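Local coordinates for protein extracellular invertase (Aspergillus kawachii, PDB 5XH8) that probably hydrolyses sucrose and related beta-fructofuranosides and transfers fructosyl units to make fructooligosaccharides such as 1-kestose, as a glycoside hydrolase of family 32, at residues Glu496-Asp501 / Phe559-Trp564; Leu370-Glu375 / Glu552-Gly557. All coordinates share one frame; numbering follows the deposited sequence.

Interaction 1. Residues Glu496-Asp501 / Phe559-Trp564; sequences ESIIVD and FALSTW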
ATOM      1  N   GLU A 496      41.831  11.980  24.673  1.00 39.30           N
ATOM      2  CA  GLU A 496      40.915  13.075  24.847  1.00 38.85           C
ATOM      3  C   GLU A 496      39.475  12.574  25.083  1.00 39.37           C
ATOM      4  O   GLU A 496      38.565  12.958  24.351  1.00 40.52           O
ATOM      5  CB  GLU A 496      40.958  13.968  23.611  1.00 39.16           C
ATOM      6  CG  GLU A 496      42.320  14.543  23.268  1.00 38.45           C
ATOM      7  CD  GLU A 496      42.203  15.547  22.149  1.00 37.86           C
ATOM      8  OE1 GLU A 496      42.176  15.108  20.993  1.00 38.92           O
ATOM      9  OE2 GLU A 496      42.087  16.769  22.415  1.00 40.06           O
ATOM     10  N   SER A 497      39.296  11.725  26.099  1.00 37.83           N
ATOM     11  CA  SER A 497      38.003  11.067  26.367  1.00 37.27           C
ATOM     12  C   SER A 497      37.555  11.196  27.807  1.00 38.00           C
ATOM     13  O   SER A 497      38.379  11.219  28.731  1.00 36.99           O
ATOM     14  CB  SER A 497      38.093   9.580  26.059  1.00 35.63           C
ATOM     15  OG  SER A 497      38.288   9.348  24.676  1.00 36.23           O
ATOM     16  N   ILE A 498      36.234  11.283  27.983  1.00 38.28           N
ATOM     17  CA  ILE A 498      35.584  11.002  29.259  1.00 36.47           C
ATOM     18  C   ILE A 498      35.247   9.517  29.273  1.00 36.58           C
ATOM     19  O   ILE A 498      34.658   8.997  28.313  1.00 37.34           O
ATOM     20  CB  ILE A 498      34.276  11.800  29.440  1.00 40.15           C
ATOM     21  CG1 ILE A 498      34.509  13.316  29.289  1.00 42.12           C
ATOM     22  CG2 ILE A 498      33.594  11.438  30.766  1.00 39.72           C
ATOM     23  CD1 ILE A 498      34.838  14.056  30.559  1.00 44.96           C
ATOM     24  N   ILE A 499      35.589   8.852  30.373  1.00 35.72           N
ATOM     25  CA  ILE A 499      35.403   7.416  30.554  1.00 35.00           C
ATOM     26  C   ILE A 499      34.527   7.156  31.787  1.00 32.34           C
ATOM     27  O   ILE A 499      34.667   7.818  32.802  1.00 29.91           O
ATOM     28  CB  ILE A 499      36.754   6.688  30.775  1.00 38.56           C
ATOM     29  CG1 ILE A 499      37.759   7.032  29.663  1.00 40.67           C
ATOM     30  CG2 ILE A 499      36.561   5.172  30.904  1.00 36.02           C
ATOM     31  CD1 ILE A 499      37.346   6.632  28.275  1.00 41.87           C
ATOM     32  N   VAL A 500      33.603   6.210  31.673  1.00 31.78           N
ATOM     33  CA  VAL A 500      32.898   5.682  32.825  1.00 30.71           C
ATOM     34  C   VAL A 500      33.393   4.242  32.973  1.00 31.13           C
ATOM     35  O   VAL A 500      33.106   3.374  32.133  1.00 30.13           O
ATOM     36  CB  VAL A 500      31.360   5.738  32.677  1.00 30.68           C
ATOM     37  CG1 VAL A 500      30.696   5.311  33.977  1.00 31.47           C
ATOM     38  CG2 VAL A 500      30.892   7.141  32.301  1.00 30.77           C
ATOM     39  N   ASP A 501      34.180   4.010  34.017  1.00 32.63           N
ATOM     40  CA  ASP A 501      34.604   2.647  34.388  1.00 33.82           C
ATOM     41  C   ASP A 501      33.518   1.994  35.258  1.00 31.10           C
ATOM     42  O   ASP A 501      33.236   2.440  36.381  1.00 32.50           O
ATOM     43  CB  ASP A 501      35.923   2.715  35.150  1.00 35.90           C
ATOM     44  CG  ASP A 501      36.463   1.346  35.554  1.00 37.51           C
ATOM     45  OD1 ASP A 501      35.805   0.281  35.399  1.00 35.32           O
ATOM     46  OD2 ASP A 501      37.593   1.365  36.065  1.00 41.59           O
ATOM     47  N   PHE A 559      28.769  18.296  25.433  1.00 32.81           N
ATOM     48  CA  PHE A 559      29.126  16.895  25.548  1.00 31.96           C
ATOM     49  C   PHE A 559      28.106  16.215  26.425  1.00 30.10           C
ATOM     50  O   PHE A 559      27.725  16.766  27.451  1.00 30.91           O
ATOM     51  CB  PHE A 559      30.492  16.742  26.180  1.00 31.22           C
ATOM     52  CG  PHE A 559      30.896  15.327  26.412  1.00 28.38           C
ATOM     53  CD1 PHE A 559      30.577  14.683  27.608  1.00 29.21           C
ATOM     54  CD2 PHE A 559      31.589  14.634  25.451  1.00 28.81           C
ATOM     55  CE1 PHE A 559      30.952  13.369  27.824  1.00 28.32           C
ATOM     56  CE2 PHE A 559      31.973  13.325  25.660  1.00 29.59           C
ATOM     57  CZ  PHE A 559      31.666  12.695  26.857  1.00 29.40           C
ATOM     58  N   ALA A 560      27.674  15.024  26.006  1.00 29.65           N
ATOM     59  CA  ALA A 560      26.824  14.161  26.838  1.00 28.87           C
ATOM     60  C   ALA A 560      27.161  12.700  26.649  1.00 26.98           C
ATOM     61  O   ALA A 560      27.323  12.243  25.522  1.00 25.22           O
ATOM     62  CB  ALA A 560      25.342  14.401  26.552  1.00 28.59           C
ATOM     63  N   LEU A 561      27.241  11.977  27.769  1.00 28.44           N
ATOM     64  CA  LEU A 561      27.506  10.541  27.796  1.00 28.98           C
ATOM     65  C   LEU A 561      26.647   9.918  28.907  1.00 28.62           C
ATOM     66  O   LEU A 561      26.777  10.304  30.083  1.00 27.97           O
ATOM     67  CB  LEU A 561      28.971  10.274  28.086  1.00 30.72           C
ATOM     68  CG  LEU A 561      29.421   8.829  28.374  1.00 34.14           C
ATOM     69  CD1 LEU A 561      29.095   7.887  27.253  1.00 35.52           C
ATOM     70  CD2 LEU A 561      30.922   8.795  28.600  1.00 37.18           C
ATOM     71  N   SER A 562      25.786   8.967  28.546  1.00 26.39           N
ATOM     72  CA  SER A 562      24.826   8.405  29.500  1.00 26.90           C
ATOM     73  C   SER A 562      24.845   6.891  29.503  1.00 25.57           C
ATOM     74  O   SER A 562      25.067   6.259  28.474  1.00 25.78           O
ATOM     75  CB  SER A 562      23.418   8.933  29.225  1.00 27.69           C
ATOM     76  OG  SER A 562      23.453  10.321  28.980  1.00 28.27           O
ATOM     77  N   THR A 563      24.591   6.313  30.669  1.00 25.28           N
ATOM     78  CA  THR A 563      24.712   4.876  30.838  1.00 25.25           C
ATOM     79  C   THR A 563      23.946   4.398  32.056  1.00 24.13           C
ATOM     80  O   THR A 563      23.328   5.208  32.759  1.00 23.78           O
ATOM     81  CB  THR A 563      26.199   4.454  30.917  1.00 27.15           C
ATOM     82  OG1 THR A 563      26.305   3.023  30.914  1.00 26.42           O
ATOM     83  CG2 THR A 563      26.863   5.031  32.195  1.00 27.74           C
ATOM     84  N   TRP A 564      23.974   3.079  32.276  1.00 24.83           N
ATOM     85  CA  TRP A 564      23.351   2.427  33.427  1.00 23.97           C
ATOM     86  C   TRP A 564      24.391   2.157  34.524  1.00 24.97           C
ATOM     87  O   TRP A 564      25.441   1.561  34.252  1.00 23.23           O
ATOM     88  CB  TRP A 564      22.699   1.102  33.007  1.00 25.61           C
ATOM     89  CG  TRP A 564      21.568   1.284  32.053  1.00 24.71           C
ATOM     90  CD1 TRP A 564      21.585   1.046  30.719  1.00 26.24           C
ATOM     91  CD2 TRP A 564      20.258   1.767  32.367  1.00 24.78           C
ATOM     92  NE1 TRP A 564      20.357   1.365  30.167  1.00 26.49           N
ATOM     93  CE2 TRP A 564      19.522   1.797  31.163  1.00 25.58           C
ATOM     94  CE3 TRP A 564      19.623   2.144  33.554  1.00 24.63           C
ATOM     95  CZ2 TRP A 564      18.188   2.228  31.103  1.00 24.48           C
ATOM     96  CZ3 TRP A 564      18.284   2.586  33.497  1.00 25.58           C
ATOM     97  CH2 TRP A 564      17.586   2.618  32.267  1.00 24.67           C
TER
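Ile498 and Val500 of one sheet meet Phe559, Leu561 and Thr563 of the other in the core of the C-terminal beta-sandwich of this family 32 enzyme. The strands 497-501 and 559-564 run nearly parallel, 12° apart, with their axes 9.0 Å from each other, the spacing of two stacked sheets, bridged mainly by side chains. Every second residue turns inward, and the inward residues of the two strands are matched in pairs: Ile498 lies across from Leu561, Val500 across from Thr563.

Phe559 is the first of the inward residues of 559-564 to reach across. With CG anti to the backbone N (chi1 176°), its ring tip is carried to the branch point of Ile498, and CZ rests 3.8 Å from CB of Ile498. The CG1 arm of Ile498 lies equally close to CZ and CE1, so the ring end is met by both the stem and the longer branch of the isoleucine. The Phe559 ring also packs with Trp314, the two rings inclined by about 25°.

Leu561 is the bump between the two residues of 496-501. Its CD2 methyl enters the hollow between Ile498 and Val500, 3.8 Å from the carbonyl O of Ile498, while the Leu561 and Val500 side chains run past each other in opposite directions. Farther along, Thr563 turns its methyl to this interface, while its OG1 hydrogen-bonds Glu520 on the strand beside 497-501. The row closes where CG1 of Val500 comes to 4.2 Å from CG2 of Thr563.

Interaction 2. Residues Leu370-Glu375 / Glu552-Gly557; sequences LLLPRE and EVYANG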
ATOM      1  N   LEU A 370      13.824   7.339  28.811  1.00 21.27           N
ATOM      2  CA  LEU A 370      14.336   8.454  28.044  1.00 22.03           C
ATOM      3  C   LEU A 370      15.314   9.192  28.936  1.00 22.80           C
ATOM      4  O   LEU A 370      15.184   9.173  30.177  1.00 20.91           O
ATOM      5  CB  LEU A 370      13.219   9.419  27.624  1.00 22.46           C
ATOM      6  CG  LEU A 370      12.077   8.853  26.787  1.00 22.89           C
ATOM      7  CD1 LEU A 370      11.231   9.979  26.192  1.00 24.74           C
ATOM      8  CD2 LEU A 370      12.601   7.942  25.694  1.00 23.05           C
ATOM      9  N   LEU A 371      16.282   9.846  28.311  1.00 21.69           N
ATOM     10  CA  LEU A 371      17.172  10.753  29.043  1.00 23.33           C
ATOM     11  C   LEU A 371      16.482  12.102  29.313  1.00 23.86           C
ATOM     12  O   LEU A 371      15.350  12.359  28.855  1.00 22.62           O
ATOM     13  CB  LEU A 371      18.476  10.918  28.276  1.00 23.82           C
ATOM     14  CG  LEU A 371      19.210   9.593  28.023  1.00 24.24           C
ATOM     15  CD1 LEU A 371      20.532   9.869  27.314  1.00 26.60           C
ATOM     16  CD2 LEU A 371      19.450   8.838  29.321  1.00 25.44           C
ATOM     17  N   LEU A 372      17.134  12.946  30.111  1.00 24.37           N
ATOM     18  CA  LEU A 372      16.587  14.247  30.447  1.00 23.93           C
ATOM     19  C   LEU A 372      16.348  15.057  29.142  1.00 22.67           C
ATOM     20  O   LEU A 372      17.140  14.963  28.206  1.00 21.05           O
ATOM     21  CB  LEU A 372      17.569  15.043  31.324  1.00 24.62           C
ATOM     22  CG  LEU A 372      18.001  14.448  32.669  1.00 24.63           C
ATOM     23  CD1 LEU A 372      19.182  15.252  33.193  1.00 25.22           C
ATOM     24  CD2 LEU A 372      16.820  14.413  33.626  1.00 25.52           C
ATOM     25  N   PRO A 373      15.267  15.844  29.086  1.00 21.96           N
ATOM     26  CA  PRO A 373      15.079  16.679  27.904  1.00 22.30           C
ATOM     27  C   PRO A 373      16.272  17.599  27.750  1.00 24.26           C
ATOM     28  O   PRO A 373      16.745  18.157  28.763  1.00 25.76           O
ATOM     29  CB  PRO A 373      13.819  17.488  28.232  1.00 21.47           C
ATOM     30  CG  PRO A 373      13.680  17.425  29.723  1.00 22.90           C
ATOM     31  CD  PRO A 373      14.236  16.083  30.107  1.00 22.17           C
ATOM     32  N   ARG A 374      16.756  17.759  26.518  1.00 23.88           N
ATOM     33  CA  ARG A 374      17.922  18.594  26.246  1.00 23.30           C
ATOM     34  C   ARG A 374      17.560  19.738  25.279  1.00 26.86           C
ATOM     35  O   ARG A 374      16.877  19.522  24.263  1.00 23.43           O
ATOM     36  CB  ARG A 374      19.052  17.770  25.664  1.00 24.06           C
ATOM     37  CG  ARG A 374      19.625  16.777  26.650  1.00 23.36           C
ATOM     38  CD  ARG A 374      20.599  15.786  26.065  1.00 24.52           C
ATOM     39  NE  ARG A 374      20.991  14.848  27.126  1.00 24.52           N
ATOM     40  CZ  ARG A 374      21.759  13.775  26.974  1.00 24.15           C
ATOM     41  NH1 ARG A 374      22.255  13.437  25.795  1.00 24.54           N
ATOM     42  NH2 ARG A 374      22.029  13.031  28.032  1.00 25.55           N
ATOM     43  N   GLU A 375      17.994  20.949  25.643  1.00 26.03           N
ATOM     44  CA  GLU A 375      17.985  22.111  24.751  1.00 26.87           C
ATOM     45  C   GLU A 375      19.155  22.005  23.791  1.00 26.63           C
ATOM     46  O   GLU A 375      20.285  21.718  24.210  1.00 25.76           O
ATOM     47  CB  GLU A 375      18.042  23.435  25.548  1.00 26.63           C
ATOM     48  CG  GLU A 375      16.735  23.763  26.220  1.00 26.78           C
ATOM     49  CD  GLU A 375      16.802  25.004  27.090  1.00 28.84           C
ATOM     50  OE1 GLU A 375      17.654  25.839  26.805  1.00 29.60           O
ATOM     51  OE2 GLU A 375      15.989  25.167  28.030  1.00 27.02           O
ATOM     52  N   GLU A 552      23.899  10.418  33.699  1.00 25.47           N
ATOM     53  CA  GLU A 552      24.155  11.324  32.594  1.00 27.05           C
ATOM     54  C   GLU A 552      25.345  12.227  32.943  1.00 27.00           C
ATOM     55  O   GLU A 552      25.351  12.907  33.975  1.00 27.67           O
ATOM     56  CB  GLU A 552      22.912  12.149  32.268  1.00 26.52           C
ATOM     57  CG  GLU A 552      21.726  11.277  31.827  1.00 26.33           C
ATOM     58  CD  GLU A 552      20.535  12.064  31.290  1.00 26.27           C
ATOM     59  OE1 GLU A 552      20.743  13.087  30.606  1.00 26.72           O
ATOM     60  OE2 GLU A 552      19.377  11.639  31.511  1.00 24.33           O
ATOM     61  N   VAL A 553      26.341  12.214  32.065  1.00 27.61           N
ATOM     62  CA  VAL A 553      27.542  13.013  32.199  1.00 26.66           C
ATOM     63  C   VAL A 553      27.527  14.107  31.126  1.00 27.98           C
ATOM     64  O   VAL A 553      27.545  13.801  29.939  1.00 26.69           O
ATOM     65  CB  VAL A 553      28.789  12.128  32.011  1.00 27.50           C
ATOM     66  CG1 VAL A 553      30.065  12.964  32.179  1.00 28.88           C
ATOM     67  CG2 VAL A 553      28.755  10.960  32.994  1.00 27.66           C
ATOM     68  N   TYR A 554      27.477  15.363  31.564  1.00 27.74           N
ATOM     69  CA  TYR A 554      27.589  16.526  30.712  1.00 30.26           C
ATOM     70  C   TYR A 554      28.934  17.255  30.910  1.00 33.06           C
ATOM     71  O   TYR A 554      29.469  17.309  32.046  1.00 31.41           O
ATOM     72  CB  TYR A 554      26.463  17.504  31.011  1.00 29.27           C
ATOM     73  CG  TYR A 554      25.051  16.971  30.757  1.00 28.99           C
ATOM     74  CD1 TYR A 554      24.382  16.203  31.710  1.00 29.78           C
ATOM     75  CD2 TYR A 554      24.382  17.264  29.568  1.00 30.69           C
ATOM     76  CE1 TYR A 554      23.092  15.719  31.478  1.00 28.68           C
ATOM     77  CE2 TYR A 554      23.082  16.807  29.327  1.00 29.92           C
ATOM     78  CZ  TYR A 554      22.442  16.025  30.272  1.00 28.94           C
ATOM     79  OH  TYR A 554      21.160  15.591  30.010  1.00 25.54           O
ATOM     80  N   ALA A 555      29.443  17.850  29.821  1.00 31.46           N
ATOM     81  CA  ALA A 555      30.659  18.695  29.885  1.00 31.82           C
ATOM     82  C   ALA A 555      30.592  19.883  28.935  1.00 33.72           C
ATOM     83  O   ALA A 555      30.270  19.732  27.733  1.00 33.82           O
ATOM     84  CB  ALA A 555      31.913  17.877  29.625  1.00 32.23           C
ATOM     85  N   ASN A 556      30.815  21.073  29.499  1.00 33.62           N
ATOM     86  CA  ASN A 556      31.159  22.270  28.734  1.00 34.48           C
ATOM     87  C   ASN A 556      30.049  22.700  27.780  1.00 35.73           C
ATOM     88  O   ASN A 556      30.316  23.334  26.755  1.00 34.54           O
ATOM     89  CB  ASN A 556      32.490  22.042  27.992  1.00 36.47           C
ATOM     90  CG  ASN A 556      33.683  21.975  28.945  1.00 41.63           C
ATOM     91  OD1 ASN A 556      34.553  22.844  28.913  1.00 49.07           O
ATOM     92  ND2 ASN A 556      33.744  20.944  29.772  1.00 39.36           N
ATOM     93  N   GLY A 557      28.801  22.343  28.125  1.00 34.77           N
ATOM     94  CA  GLY A 557      27.622  22.623  27.304  1.00 32.63           C
ATOM     95  C   GLY A 557      27.637  22.058  25.900  1.00 31.58           C
ATOM     96  O   GLY A 557      26.878  22.539  25.053  1.00 30.86           O
TER
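Leu371 lies against the carboxylate of Glu552, with its CB 3.4 Å from OE2 and its CD2 methyl also beside that oxygen. The next residue takes the same oxygen through its backbone: N of Leu372 donates to OE2 of Glu552 at 2.9 Å, nearly straight at 160°, and uses the syn lone pair. Since His31 also hydrogen-bonds OE2, this buried oxygen is gripped by two partners. The Leu372 side chain crosses the carboxylate obliquely, and its CD1 continues to the phenol of Tyr554, 4.3 Å from CE1.

Two residues on, Arg374 brings its guanidinium to the two polar side chains. The chain is extended from CG to NE, which spans the distance to strand 550-555. NH2 forms a salt bridge with OE1 of Glu552 at 2.9 Å; the oxygen lies in the guanidinium plane, but the nitrogen approaches from above the carboxylate plane, and the two planes are 64° apart. NE donates to OH of Tyr554 at 3.0 Å, with the hydroxyl tilted 21° from the guanidinium plane. Tyr554 OH in turn makes a weak hydrogen bond to OE1 of Glu552, which links the three groups into a closed triangle. Asp313 forms a second salt bridge, with NH1 of Arg374, so the guanidinium has carboxylate partners at both terminal nitrogens.

This buried polar network fastens strand 366-385, which belongs to the N-terminal beta-propeller, to the C-terminal beta-sandwich, the two-domain architecture characteristic of glycoside hydrolase family 32.

How the interactions relate
The centres of interactions 1 and 2 are 11 Å apart, and they share one sheet of the C-terminal sandwich, in which 550-555 and 559-564 are consecutive antiparallel neighbours. Interaction 1 joins that sheet to its partner within the sandwich; interaction 2 joins it to the propeller. Along the chain the order is 370-375, 496-501, 552-557, 559-564, so the two contacts interlock. They touch directly: O of Leu561 probably accepts a hydrogen bond from N of Val553 at 2.8 Å, and OG of Ser562 probably bonds NH2 of Arg374 at 3.2 Å. Alternate residues of strand 559-564 thus serve the sandwich core and the domain interface, so that this one strand takes part in both.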